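Local coordinates for beta-lactamase (Serratia marcescens, PDB 5GWA), which is an extended-spectrum class A beta-lactamase that probably hydrolyses the amide bond of beta-lactam antibiotics and is inhibited by avibactam, at residues K152-Q157 with I226-N231; S111-C116 with A145-M150; V156-W161 with V250-E255; P199-G204 with T216-T221. One frame throughout, in Å; residues are numbered along the deposited sequence. Where two conformers were deposited one is given.

Contact 1 of 4, residues K152-Q157 with I226-N231; sequences KAWNVQ and ITAATN. With NA (sodium ion), chain Q; NA (sodium ion), chain X; NA (sodium ion), chain B.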
loop_
_atom_site.group_PDB
_atom_site.type_symbol
_atom_site.label_atom_id
_atom_site.label_comp_id
_atom_site.label_asym_id
_atom_site.label_seq_id
_atom_site.Cartn_x
_atom_site.Cartn_y
_atom_site.Cartn_z
ATOM N N LYS A 152 1.946 -11.253 -6.143
ATOM C CA LYS A 152 1.496 -12.639 -5.911
ATOM C C LYS A 152 2.601 -13.548 -5.421
ATOM O O LYS A 152 2.317 -14.610 -4.830
ATOM C CB LYS A 152 0.883 -13.232 -7.161
ATOM C CG LYS A 152 -0.559 -12.807 -7.353
ATOM C CD LYS A 152 -1.212 -13.576 -8.452
ATOM C CE LYS A 152 -2.720 -13.430 -8.384
ATOM N NZ LYS A 152 -3.152 -12.016 -8.383
ATOM N N ALA A 153 3.852 -13.179 -5.683
ATOM C CA ALA A 153 4.972 -14.030 -5.338
ATOM C C ALA A 153 6.311 -13.311 -5.372
ATOM O O ALA A 153 6.616 -12.555 -6.292
ATOM C CB ALA A 153 5.000 -15.240 -6.260
ATOM N N TRP A 154 7.145 -13.629 -4.399
ATOM C CA TRP A 154 8.380 -12.931 -4.179
ATOM C C TRP A 154 9.255 -12.857 -5.412
ATOM O O TRP A 154 9.766 -11.818 -5.716
ATOM C CB TRP A 154 9.148 -13.601 -3.041
ATOM C CG TRP A 154 10.494 -13.037 -2.817
ATOM C CD1 TRP A 154 11.687 -13.570 -3.240
ATOM C CD2 TRP A 154 10.825 -11.815 -2.146
ATOM N NE1 TRP A 154 12.725 -12.785 -2.838
ATOM C CE2 TRP A 154 12.228 -11.687 -2.183
ATOM C CE3 TRP A 154 10.081 -10.846 -1.465
ATOM C CZ2 TRP A 154 12.896 -10.626 -1.583
ATOM C CZ3 TRP A 154 10.746 -9.767 -0.906
ATOM C CH2 TRP A 154 12.144 -9.674 -0.958
ATOM N N ASN A 155 9.386 -13.928 -6.188
ATOM C CA ASN A 155 10.346 -13.981 -7.275
ATOM C C ASN A 155 9.933 -13.153 -8.508
ATOM O O ASN A 155 10.757 -12.805 -9.358
ATOM C CB ASN A 155 10.549 -15.444 -7.679
ATOM C CG ASN A 155 11.321 -15.584 -8.957
ATOM O OD1 ASN A 155 12.520 -15.302 -9.003
ATOM N ND2 ASN A 155 10.624 -15.941 -10.026
ATOM N N VAL A 156 8.644 -12.857 -8.630
ATOM C CA VAL A 156 8.140 -12.278 -9.875
ATOM C C VAL A 156 8.787 -10.914 -10.178
ATOM O O VAL A 156 9.045 -10.567 -11.339
ATOM C CB VAL A 156 6.615 -12.144 -9.858
ATOM C CG1 VAL A 156 6.127 -11.468 -11.127
ATOM C CG2 VAL A 156 5.949 -13.512 -9.684
ATOM N N GLN A 157 9.138 -10.180 -9.135
ATOM C CA GLN A 157 9.837 -8.891 -9.314
ATOM C C GLN A 157 11.145 -8.979 -10.105
ATOM O O GLN A 157 11.535 -8.037 -10.755
ATOM C CB GLN A 157 10.113 -8.192 -7.972
ATOM C CG GLN A 157 11.053 -8.955 -7.046
ATOM C CD GLN A 157 11.046 -8.397 -5.648
ATOM O OE1 GLN A 157 11.414 -7.234 -5.432
ATOM N NE2 GLN A 157 10.837 -9.272 -4.676
ATOM N N ILE A 226 16.195 -9.986 3.650
ATOM C CA ILE A 226 16.682 -9.390 2.391
ATOM C C ILE A 226 15.627 -8.466 1.765
ATOM O O ILE A 226 14.511 -8.881 1.512
ATOM C CB ILE A 226 17.012 -10.497 1.383
ATOM C CG1 ILE A 226 18.007 -11.469 2.011
ATOM C CG2 ILE A 226 17.568 -9.922 0.089
ATOM C CD1 ILE A 226 19.339 -10.829 2.312
ATOM N N THR A 227 16.026 -7.227 1.503
ATOM C CA THR A 227 15.224 -6.307 0.727
ATOM C C THR A 227 15.724 -6.330 -0.748
ATOM O O THR A 227 16.802 -5.827 -1.064
ATOM C CB THR A 227 15.312 -4.919 1.319
ATOM O OG1 THR A 227 14.914 -4.968 2.722
ATOM C CG2 THR A 227 14.369 -4.005 0.604
ATOM N N ALA A 228 14.882 -6.874 -1.615
ATOM C CA ALA A 228 15.269 -7.090 -3.009
ATOM C C ALA A 228 15.676 -5.817 -3.737
ATOM O O ALA A 228 16.566 -5.850 -4.567
ATOM C CB ALA A 228 14.160 -7.764 -3.767
ATOM N N ALA A 229 14.927 -4.733 -3.517
ATOM C CA ALA A 229 15.096 -3.507 -4.303
ATOM C C ALA A 229 14.833 -2.240 -3.496
ATOM O O ALA A 229 13.820 -2.133 -2.816
ATOM C CB ALA A 229 14.198 -3.530 -5.521
ATOM N N THR A 230 15.781 -1.317 -3.565
ATOM C CA THR A 230 15.584 0.065 -3.112
ATOM C C THR A 230 16.288 0.931 -4.162
ATOM O O THR A 230 17.514 0.966 -4.275
ATOM C CB THR A 230 16.228 0.301 -1.729
ATOM O OG1 THR A 230 15.774 -0.694 -0.819
ATOM C CG2 THR A 230 15.863 1.663 -1.175
ATOM N N ASN A 231 15.477 1.616 -4.988
ATOM C CA ASN A 231 15.959 2.197 -6.220
ATOM C C ASN A 231 15.529 3.664 -6.336
ATOM O O ASN A 231 14.473 4.040 -5.816
ATOM C CB ASN A 231 15.321 1.480 -7.426
ATOM C CG ASN A 231 15.473 -0.046 -7.382
ATOM O OD1 ASN A 231 16.496 -0.584 -6.906
ATOM N ND2 ASN A 231 14.578 -0.725 -8.116
HETATM NA NA NA Q . 7.640 -9.986 -6.579
HETATM NA NA NA X . 12.790 -1.112 -0.298
HETATM NA NA NA B . 16.916 -5.583 4.511
HETATM O O HOH W 1 7.545 -7.694 -5.045
HETATM O O HOH W 2 15.694 -5.201 6.794
#
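Trp-154 and Gln-157 of the omega loop, the class A segment that closes the floor of the active site, reach across to the methyl group of Ala-228 on strand 227-237. Trp-154 sets off with CG anti to its backbone N (chi1 175°), which carries the six-membered end of the indole to the strand: CZ2 lies 3.8 Å from Ala-228 CB, and CH2 lies 3.5 Å from Ile-226 O. Both strand atoms meet the ring obliquely. Gln-157 also touches the methyl, its OE1 standing 3.3 Å from Ala-228 CB. A small methyl suits this place because indole and amide both come close against it. The amide of Gln-157 is held at both ends, OE1 by Gln-46 NE2 and NE2 by a nearly straight bond to Trp-154 O (3.0 Å, 166°). With CG between the backbone N and the carbonyl carbon (chi1 64°) and the chain extended beyond, the amide reaches over the indole, its rotation fixed by that second bond. Trp-154 O is used again, joining the carbonyls of Ala-153 and Met-150 and a water around a sodium ion. Gln-157 NE2 sits 3.5 Å above the indole plane, over its centre.

Contact 2 of 4, residues S111-C116 with A145-M150; sequences SDNNGC and ATEEEM. With NA (sodium ion), chain Q; NXL ((2S,5R)-1-formyl-5-[(sulfooxy)amino]piperidine-2-carboxamide), chain C.
Asn-113 and Glu-147 lie flat on one another, the amide and carboxylate planes only 18° apart although the two side chains cross nearly at right angles; the glutamate bends at chi2 (-74°) to lie so. Asn-113 OD1 rests 3.0 Å from Glu-147 CD. It is an acceptor facing an acceptor at both carboxylate oxygens, so stacking and not hydrogen bonding joins them; Asn-113 OD1 instead accepts from Lys-50 NZ. Apolar contact is slight: Cys-116 SG touches Glu-147 CG at 3.8 Å. Asn-113 and Glu-147 belong to class A signature elements, the first ending the Ser-Asp-Asn motif and the second being the omega-loop glutamate, and both line the avibactam pocket. Asn-113 ND2 donates to the inhibitor's carboxamide O (2.9 Å, 163°) and also bonds Thr-83 OG1; Ser-111 OG donates to sulfate oxygen OAG at 2.8 Å. At the helix starts, Asp-112 OD1, a short acceptor suited to an N-cap, takes Gly-115 N, while Thr-146 and Glu-149 form a capping box, Glu-149 N reaching Thr-146 OG1 and Thr-146 N reaching Glu-149 OE1 (2.9 Å).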
loop_
_atom_site.group_PDB
_atom_site.type_symbol
_atom_site.label_atom_id
_atom_site.label_comp_id
_atom_site.label_asym_id
_atom_site.label_seq_id
_atom_site.Cartn_x
_atom_site.Cartn_y
_atom_site.Cartn_z
ATOM N N SER A 111 3.575 7.023 -7.323
ATOM C CA SER A 111 3.806 5.588 -7.477
ATOM C C SER A 111 2.597 4.718 -7.219
ATOM O O SER A 111 2.728 3.591 -6.746
ATOM C CB SER A 111 4.975 5.138 -6.626
ATOM O OG SER A 111 5.679 4.080 -7.283
ATOM N N ASP A 112 1.402 5.179 -7.567
ATOM C CA ASP A 112 0.235 4.324 -7.407
ATOM C C ASP A 112 0.325 3.003 -8.142
ATOM O O ASP A 112 0.622 2.958 -9.358
ATOM C CB ASP A 112 -1.008 5.074 -7.875
ATOM C CG ASP A 112 -2.262 4.454 -7.356
ATOM O OD1 ASP A 112 -2.710 3.470 -7.916
ATOM O OD2 ASP A 112 -2.809 4.983 -6.381
ATOM N N ASN A 113 0.061 1.897 -7.458
ATOM C CA ASN A 113 0.131 0.581 -8.114
ATOM C C ASN A 113 -1.107 0.264 -8.931
ATOM O O ASN A 113 -1.005 -0.436 -9.947
ATOM C CB ASN A 113 0.391 -0.512 -7.097
ATOM C CG ASN A 113 1.845 -0.577 -6.665
ATOM O OD1 ASN A 113 2.731 -0.148 -7.369
ATOM N ND2 ASN A 113 2.087 -1.186 -5.511
ATOM N N ASN A 114 -2.286 0.712 -8.488
ATOM C CA ASN A 114 -3.508 0.491 -9.263
ATOM C C ASN A 114 -3.478 1.286 -10.555
ATOM O O ASN A 114 -3.847 0.773 -11.618
ATOM C CB ASN A 114 -4.733 0.826 -8.434
ATOM C CG ASN A 114 -5.036 -0.231 -7.397
ATOM O OD1 ASN A 114 -4.982 -1.439 -7.678
ATOM N ND2 ASN A 114 -5.287 0.210 -6.187
ATOM N N GLY A 115 -3.015 2.535 -10.475
ATOM C CA GLY A 115 -2.892 3.372 -11.674
ATOM C C GLY A 115 -1.945 2.731 -12.678
ATOM O O GLY A 115 -2.206 2.688 -13.908
ATOM N N CYS A 116 -0.865 2.147 -12.186
ATOM C CA CYS A 116 0.087 1.434 -13.018
ATOM C C CYS A 116 -0.624 0.325 -13.823
ATOM O O CYS A 116 -0.543 0.260 -15.049
ATOM C CB CYS A 116 1.184 0.839 -12.140
ATOM S SG CYS A 116 2.340 -0.251 -12.981
ATOM N N ALA A 145 5.854 -8.228 -15.896
ATOM C CA ALA A 145 4.824 -8.477 -14.875
ATOM C C ALA A 145 4.225 -7.169 -14.403
ATOM O O ALA A 145 4.925 -6.207 -14.158
ATOM C CB ALA A 145 5.394 -9.184 -13.680
ATOM N N THR A 146 2.930 -7.185 -14.196
ATOM C CA THR A 146 2.210 -6.040 -13.657
ATOM C C THR A 146 2.446 -5.966 -12.152
ATOM O O THR A 146 3.069 -6.845 -11.571
ATOM C CB THR A 146 0.698 -6.188 -13.862
ATOM O OG1 THR A 146 0.253 -7.364 -13.178
ATOM C CG2 THR A 146 0.334 -6.275 -15.332
ATOM N N GLU A 147 1.948 -4.913 -11.520
ATOM C CA GLU A 147 2.072 -4.827 -10.076
ATOM C C GLU A 147 1.313 -5.935 -9.386
ATOM O O GLU A 147 1.834 -6.524 -8.437
ATOM C CB GLU A 147 1.617 -3.449 -9.559
ATOM C CG GLU A 147 2.640 -2.362 -9.870
ATOM C CD GLU A 147 3.885 -2.414 -9.018
ATOM O OE1 GLU A 147 3.885 -3.100 -7.963
ATOM O OE2 GLU A 147 4.888 -1.698 -9.311
ATOM N N GLU A 148 0.120 -6.230 -9.853
ATOM C CA GLU A 148 -0.671 -7.321 -9.251
ATOM C C GLU A 148 0.082 -8.638 -9.344
ATOM O O GLU A 148 0.190 -9.367 -8.357
ATOM C CB GLU A 148 -1.996 -7.409 -9.940
ATOM C CG GLU A 148 -2.841 -8.613 -9.557
ATOM C CD GLU A 148 -4.182 -8.622 -10.275
ATOM O OE1 GLU A 148 -4.345 -7.882 -11.270
ATOM O OE2 GLU A 148 -5.062 -9.426 -9.886
ATOM N N GLU A 149 0.697 -8.873 -10.501
ATOM C CA GLU A 149 1.467 -10.084 -10.696
ATOM C C GLU A 149 2.696 -10.155 -9.781
ATOM O O GLU A 149 3.026 -11.209 -9.218
ATOM C CB GLU A 149 1.853 -10.214 -12.175
ATOM C CG GLU A 149 0.700 -10.546 -13.081
ATOM C CD GLU A 149 1.057 -10.581 -14.549
ATOM O OE1 GLU A 149 1.881 -9.764 -15.016
ATOM O OE2 GLU A 149 0.339 -11.272 -15.306
ATOM N N MET A 150 3.358 -9.025 -9.540
ATOM C CA MET A 150 4.510 -9.003 -8.655
ATOM C C MET A 150 4.120 -9.295 -7.199
ATOM O O MET A 150 4.916 -9.788 -6.417
ATOM C CB MET A 150 5.240 -7.646 -8.742
ATOM C CG MET A 150 6.102 -7.524 -9.983
ATOM S SD MET A 150 7.300 -6.192 -9.834
ATOM C CE MET A 150 6.213 -4.814 -10.052
HETATM NA NA NA Q . 7.640 -9.986 -6.579
HETATM O OAC NXL C . 8.285 0.156 -6.250
HETATM C CAN NXL C . 7.128 0.559 -6.281
HETATM N N NXL C . 6.264 0.351 -5.392
HETATM C CAJ NXL C . 5.031 1.107 -5.345
HETATM C CA NXL C . 6.575 -0.547 -4.287
HETATM C C NXL C . 5.758 -1.791 -4.226
HETATM O O NXL C . 4.803 -1.968 -4.959
HETATM N NAA NXL C . 6.067 -2.616 -3.221
HETATM C CB NXL C . 6.457 0.218 -2.994
HETATM C CAH NXL C . 5.191 1.035 -2.898
HETATM C CAO NXL C . 5.018 1.956 -4.097
HETATM N NAK NXL C . 5.960 3.089 -4.211
HETATM O OAL NXL C . 7.112 2.961 -3.585
HETATM S SAR NXL C . 8.249 3.831 -4.131
HETATM O OAD NXL C . 8.245 4.970 -3.268
HETATM O OAE NXL C . 9.567 3.314 -4.013
HETATM O OAG NXL C . 7.981 3.852 -5.742
HETATM O O HOH W 1 7.545 -7.694 -5.045
#

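Contact 3 of 4, residues V156-W161 with V250-E255; sequences VQYTNW and VSDSSE. With NA (sodium ion), chain B.
The phenol of Tyr-158 donates a hydrogen bond to Asp-252 OD1 across 2.6 Å, a short bond that carries the whole contact. The acceptor lies at the ring edge, close to the ring plane, and the hydroxyl arrives on the syn side of the carboxylate, 19° out of its plane. Tyr-158 CG lies anti to the carbonyl carbon (chi1 -66°), which sends the hydroxyl to Asp-252. Ring and carboxylate are turned 52° apart; tyrosine suits the place because its rigid ring sets a donor far from the backbone. The bond ties the omega loop, at the surface, to strand 243-253 where the chain turns a corner at Asp-252. There Asp-252 and Ser-253 both face Thr-227 as a G1 beta bulge. On the loop side, Val-156 O accepts twice from Thr-159, from its backbone N and from OG1 at 2.7 Å, within the turn that carries Tyr-158. Ser-253 OG accepts from Glu-255 N in an ST turn, and Glu-255 O binds a sodium ion at 2.8 Å together with Thr-227 OG1 and Gly-225 O.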
loop_
_atom_site.group_PDB
_atom_site.type_symbol
_atom_site.label_atom_id
_atom_site.label_comp_id
_atom_site.label_asym_id
_atom_site.label_seq_id
_atom_site.Cartn_x
_atom_site.Cartn_y
_atom_site.Cartn_z
ATOM N N VAL A 156 8.644 -12.857 -8.630
ATOM C CA VAL A 156 8.140 -12.278 -9.875
ATOM C C VAL A 156 8.787 -10.914 -10.178
ATOM O O VAL A 156 9.045 -10.567 -11.339
ATOM C CB VAL A 156 6.615 -12.144 -9.858
ATOM C CG1 VAL A 156 6.127 -11.468 -11.127
ATOM C CG2 VAL A 156 5.949 -13.512 -9.684
ATOM N N GLN A 157 9.138 -10.180 -9.135
ATOM C CA GLN A 157 9.837 -8.891 -9.314
ATOM C C GLN A 157 11.145 -8.979 -10.105
ATOM O O GLN A 157 11.535 -8.037 -10.755
ATOM C CB GLN A 157 10.113 -8.192 -7.972
ATOM C CG GLN A 157 11.053 -8.955 -7.046
ATOM C CD GLN A 157 11.046 -8.397 -5.648
ATOM O OE1 GLN A 157 11.414 -7.234 -5.432
ATOM N NE2 GLN A 157 10.837 -9.272 -4.676
ATOM N N TYR A 158 11.857 -10.107 -10.010
ATOM C CA TYR A 158 13.111 -10.231 -10.702
ATOM C C TYR A 158 12.905 -10.383 -12.226
ATOM O O TYR A 158 13.862 -10.213 -12.994
ATOM C CB TYR A 158 13.970 -11.382 -10.123
ATOM C CG TYR A 158 14.428 -11.151 -8.696
ATOM C CD1 TYR A 158 15.620 -10.505 -8.429
ATOM C CD2 TYR A 158 13.666 -11.606 -7.636
ATOM C CE1 TYR A 158 16.055 -10.306 -7.113
ATOM C CE2 TYR A 158 14.070 -11.410 -6.336
ATOM C CZ TYR A 158 15.258 -10.739 -6.088
ATOM O OH TYR A 158 15.663 -10.583 -4.788
ATOM N N THR A 159 11.678 -10.690 -12.664
ATOM C CA THR A 159 11.418 -10.747 -14.098
ATOM C C THR A 159 11.317 -9.383 -14.742
ATOM O O THR A 159 11.393 -9.256 -15.971
ATOM C CB THR A 159 10.177 -11.584 -14.460
ATOM O OG1 THR A 159 8.974 -10.936 -14.023
ATOM C CG2 THR A 159 10.258 -12.945 -13.832
ATOM N N ASN A 160 11.080 -8.364 -13.922
ATOM C CA ASN A 160 11.103 -6.979 -14.361
ATOM C C ASN A 160 12.467 -6.381 -14.020
ATOM O O ASN A 160 12.647 -5.758 -12.972
ATOM C CB ASN A 160 10.038 -6.162 -13.651
ATOM C CG ASN A 160 8.644 -6.484 -14.099
ATOM O OD1 ASN A 160 8.389 -6.740 -15.270
ATOM N ND2 ASN A 160 7.717 -6.397 -13.195
ATOM N N TRP A 161 13.447 -6.630 -14.877
ATOM C CA TRP A 161 14.834 -6.311 -14.558
ATOM C C TRP A 161 15.445 -5.343 -15.534
ATOM O O TRP A 161 14.930 -5.143 -16.652
ATOM C CB TRP A 161 15.692 -7.589 -14.503
ATOM C CG TRP A 161 15.704 -8.415 -15.792
ATOM C CD1 TRP A 161 15.058 -9.600 -16.004
ATOM C CD2 TRP A 161 16.526 -8.201 -16.950
ATOM N NE1 TRP A 161 15.320 -10.058 -17.284
ATOM C CE2 TRP A 161 16.248 -9.240 -17.865
ATOM C CE3 TRP A 161 17.464 -7.238 -17.304
ATOM C CZ2 TRP A 161 16.837 -9.293 -19.132
ATOM C CZ3 TRP A 161 18.063 -7.322 -18.557
ATOM C CH2 TRP A 161 17.742 -8.349 -19.439
ATOM N N VAL A 250 19.836 -0.419 -5.281
ATOM C CA VAL A 250 20.366 -1.164 -4.138
ATOM C C VAL A 250 19.591 -2.460 -4.018
ATOM O O VAL A 250 18.395 -2.461 -3.693
ATOM C CB VAL A 250 20.235 -0.334 -2.833
ATOM C CG1 VAL A 250 20.796 -1.118 -1.656
ATOM C CG2 VAL A 250 20.897 1.021 -2.968
ATOM N N SER A 251 20.225 -3.585 -4.393
ATOM C CA SER A 251 19.492 -4.831 -4.513
ATOM C C SER A 251 19.957 -5.891 -3.529
ATOM O O SER A 251 21.073 -5.835 -3.056
ATOM C CB SER A 251 19.516 -5.361 -5.960
ATOM O OG SER A 251 20.784 -5.911 -6.292
ATOM N N ASP A 252 19.062 -6.839 -3.261
ATOM C CA ASP A 252 19.321 -7.979 -2.390
ATOM C C ASP A 252 20.087 -7.605 -1.137
ATOM O O ASP A 252 21.195 -8.065 -0.872
ATOM C CB ASP A 252 20.006 -9.075 -3.193
ATOM C CG ASP A 252 19.107 -9.633 -4.273
ATOM O OD1 ASP A 252 17.877 -9.403 -4.220
ATOM O OD2 ASP A 252 19.630 -10.392 -5.127
ATOM N N SER A 253 19.550 -6.595 -0.451
ATOM C CA SER A 253 20.247 -5.979 0.632
ATOM C C SER A 253 19.862 -6.546 1.991
ATOM O O SER A 253 18.694 -6.730 2.301
ATOM C CB SER A 253 19.960 -4.483 0.629
ATOM O OG SER A 253 20.616 -3.830 1.699
ATOM N N SER A 254 20.903 -6.833 2.755
ATOM C CA SER A 254 20.766 -7.157 4.167
ATOM C C SER A 254 20.718 -5.942 5.057
ATOM O O SER A 254 20.563 -6.082 6.278
ATOM C CB SER A 254 21.927 -8.087 4.575
ATOM O OG SER A 254 21.698 -9.365 4.014
ATOM N N GLU A 255 20.881 -4.752 4.496
ATOM C CA GLU A 255 20.901 -3.517 5.288
ATOM C C GLU A 255 19.489 -3.001 5.542
ATOM O O GLU A 255 18.548 -3.328 4.841
ATOM C CB GLU A 255 21.678 -2.424 4.602
ATOM C CG GLU A 255 23.084 -2.786 4.179
ATOM C CD GLU A 255 24.125 -2.763 5.287
ATOM O OE1 GLU A 255 23.813 -2.347 6.421
ATOM O OE2 GLU A 255 25.281 -3.176 5.025
HETATM NA NA NA B . 16.916 -5.583 4.511
HETATM O O HOH W 2 15.694 -5.201 6.794
#

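Contact 4 of 4, residues P199-G204 with T216-T221; sequences PKRLKG and TGSSDT. With NXL ((2S,5R)-1-formyl-5-[(sulfooxy)amino]piperidine-2-carboxamide), chain C.
The guanidinium of Arg-201 meets strand 212-218 with its edge, NH1 and NH2 both turned to acceptors near its plane. NH2 donates to Ser-218 OG (2.7 Å, 151°). NH1 donates to Gly-217 O at 2.9 Å, coming from above that carbonyl's plane, and only weakly to Ser-218 OG; its other bond goes to Asn-231 O. Arg-201 NE donates to Glu-261 OE2, so the group is fixed along its length; the chain, extended from CG to NE, spans from loop to strand. Thr-216 and Gly-217 belong to the Lys-Thr-Gly motif on the strand that edges the class A active site, and Ser-218 follows directly. Ser-218 OG accepts from the arginine and donates a hydrogen bond to the inhibitor's sulfate oxygen OAE at 2.7 Å. A serine is apt here, able to accept and donate at once. Its backbone N donates to avibactam OAC (2.9 Å, 165°), consistent with an oxyanion-hole position. Thr-216 OG1 is hydrogen-bonded to Thr-197 OG1, with a weak approach to sulfate oxygen OAG.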
loop_
_atom_site.group_PDB
_atom_site.type_symbol
_atom_site.label_atom_id
_atom_site.label_comp_id
_atom_site.label_asym_id
_atom_site.label_seq_id
_atom_site.Cartn_x
_atom_site.Cartn_y
_atom_site.Cartn_z
ATOM N N PRO A 199 12.254 11.091 -0.983
ATOM C CA PRO A 199 12.954 12.360 -0.910
ATOM C C PRO A 199 14.326 12.270 -0.240
ATOM O O PRO A 199 15.109 13.201 -0.362
ATOM C CB PRO A 199 12.008 13.206 -0.049
ATOM C CG PRO A 199 11.340 12.188 0.830
ATOM C CD PRO A 199 11.059 11.068 -0.124
ATOM N N LYS A 200 14.617 11.151 0.435
ATOM C CA LYS A 200 15.963 10.916 0.981
ATOM C C LYS A 200 16.773 9.905 0.173
ATOM O O LYS A 200 17.795 9.436 0.643
ATOM C CB LYS A 200 15.886 10.494 2.456
ATOM C CG LYS A 200 15.096 11.485 3.315
ATOM C CD LYS A 200 15.620 12.906 3.178
ATOM C CE LYS A 200 15.735 13.607 4.525
ATOM N NZ LYS A 200 14.418 14.140 4.962
ATOM N N ARG A 201 16.452 9.806 -1.125
ATOM C CA ARG A 201 17.216 8.968 -2.057
ATOM C C ARG A 201 18.091 9.848 -2.925
ATOM O O ARG A 201 18.960 10.503 -2.393
ATOM C CB ARG A 201 16.274 8.006 -2.803
ATOM C CG ARG A 201 15.534 7.074 -1.857
ATOM C CD ARG A 201 14.717 6.000 -2.546
ATOM N NE ARG A 201 13.913 5.245 -1.588
ATOM C CZ ARG A 201 13.232 4.139 -1.876
ATOM N NH1 ARG A 201 13.230 3.640 -3.099
ATOM N NH2 ARG A 201 12.510 3.563 -0.952
ATOM N N LEU A 202 17.909 9.914 -4.251
ATOM C CA LEU A 202 18.758 10.772 -5.042
ATOM C C LEU A 202 18.850 12.189 -4.509
ATOM O O LEU A 202 19.921 12.784 -4.524
ATOM C CB LEU A 202 18.355 10.826 -6.520
ATOM C CG LEU A 202 18.523 9.525 -7.322
ATOM C CD1 LEU A 202 17.856 9.623 -8.653
ATOM C CD2 LEU A 202 20.005 9.160 -7.515
ATOM N N LYS A 203 17.716 12.760 -4.106
ATOM C CA LYS A 203 17.615 14.129 -3.605
ATOM C C LYS A 203 18.217 14.334 -2.207
ATOM O O LYS A 203 18.371 15.452 -1.758
ATOM C CB LYS A 203 16.140 14.542 -3.578
ATOM C CG LYS A 203 15.520 14.763 -4.965
ATOM C CD LYS A 203 14.011 14.909 -4.878
ATOM C CE LYS A 203 13.607 16.185 -4.164
ATOM N NZ LYS A 203 13.870 17.375 -5.009
ATOM N N GLY A 204 18.526 13.256 -1.492
ATOM C CA GLY A 204 18.653 13.340 -0.041
ATOM C C GLY A 204 19.704 14.302 0.475
ATOM O O GLY A 204 19.509 14.934 1.533
ATOM N N THR A 216 11.054 6.438 -8.166
ATOM C CA THR A 216 11.630 5.545 -7.156
ATOM C C THR A 216 11.092 4.119 -7.347
ATOM O O THR A 216 10.125 3.866 -8.087
ATOM C CB THR A 216 11.200 6.053 -5.758
ATOM O OG1 THR A 216 9.798 6.254 -5.772
ATOM C CG2 THR A 216 11.878 7.339 -5.439
ATOM N N GLY A 217 11.676 3.166 -6.620
ATOM C CA GLY A 217 11.050 1.837 -6.483
ATOM C C GLY A 217 11.543 1.178 -5.224
ATOM O O GLY A 217 12.699 1.424 -4.814
ATOM N N SER A 218 10.702 0.315 -4.680
ATOM C CA SER A 218 11.025 -0.362 -3.410
ATOM C C SER A 218 10.415 -1.758 -3.454
ATOM O O SER A 218 9.373 -1.968 -4.076
ATOM C CB SER A 218 10.465 0.447 -2.245
ATOM O OG SER A 218 10.896 1.797 -2.240
ATOM N N SER A 219 11.087 -2.722 -2.844
ATOM C CA SER A 219 10.442 -3.988 -2.534
ATOM C C SER A 219 10.168 -4.088 -1.041
ATOM O O SER A 219 10.728 -3.345 -0.255
ATOM C CB SER A 219 11.320 -5.172 -2.939
ATOM O OG SER A 219 12.454 -5.223 -2.110
ATOM N N ASP A 220 9.533 -5.182 -0.664
ATOM C CA ASP A 220 9.466 -5.518 0.740
ATOM C C ASP A 220 10.741 -6.298 1.115
ATOM O O ASP A 220 11.694 -6.416 0.325
ATOM C CB ASP A 220 8.206 -6.348 1.034
ATOM C CG ASP A 220 7.538 -5.965 2.371
ATOM O OD1 ASP A 220 8.091 -6.343 3.428
ATOM O OD2 ASP A 220 6.408 -5.383 2.360
ATOM N N THR A 221 10.762 -6.762 2.360
ATOM C CA THR A 221 11.854 -7.565 2.888
ATOM C C THR A 221 11.299 -8.958 3.150
ATOM O O THR A 221 10.094 -9.122 3.397
ATOM C CB THR A 221 12.396 -6.922 4.178
ATOM O OG1 THR A 221 12.726 -5.548 3.924
ATOM C CG2 THR A 221 13.610 -7.637 4.702
HETATM O OAC NXL C . 8.285 0.156 -6.250
HETATM C CAN NXL C . 7.128 0.559 -6.281
HETATM N N NXL C . 6.264 0.351 -5.392
HETATM C CAJ NXL C . 5.031 1.107 -5.345
HETATM C CA NXL C . 6.575 -0.547 -4.287
HETATM C C NXL C . 5.758 -1.791 -4.226
HETATM O O NXL C . 4.803 -1.968 -4.959
HETATM N NAA NXL C . 6.067 -2.616 -3.221
HETATM C CB NXL C . 6.457 0.218 -2.994
HETATM C CAH NXL C . 5.191 1.035 -2.898
HETATM C CAO NXL C . 5.018 1.956 -4.097
HETATM N NAK NXL C . 5.960 3.089 -4.211
HETATM O OAL NXL C . 7.112 2.961 -3.585
HETATM S SAR NXL C . 8.249 3.831 -4.131
HETATM O OAD NXL C . 8.245 4.970 -3.268
HETATM O OAE NXL C . 9.567 3.314 -4.013
HETATM O OAG NXL C . 7.981 3.852 -5.742
#

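Overall arrangement
Contacts 2 and 4 hold avibactam from two sides: their centres are about 17 Å apart, their nearest atoms about 5 Å, and they meet through the inhibitor, to which Asn-82 of the second subunit also bonds. Contacts 1 and 3 start from the same part of the omega loop and end on neighbouring strands of the five-stranded sheet, their centres about 5 Å apart. Contact 1 joins contact 2 through a shared sodium ion and water and through Val-156 CG1 against Ala-145 CB (3.5 Å). It joins contact 4 through strand pairing and a hydrogen bond between Thr-227 OG1 and Thr-221 OG1 (2.6 Å). The omega loop thus links Glu-147 beside the inhibitor to the sheet bearing Ser-218.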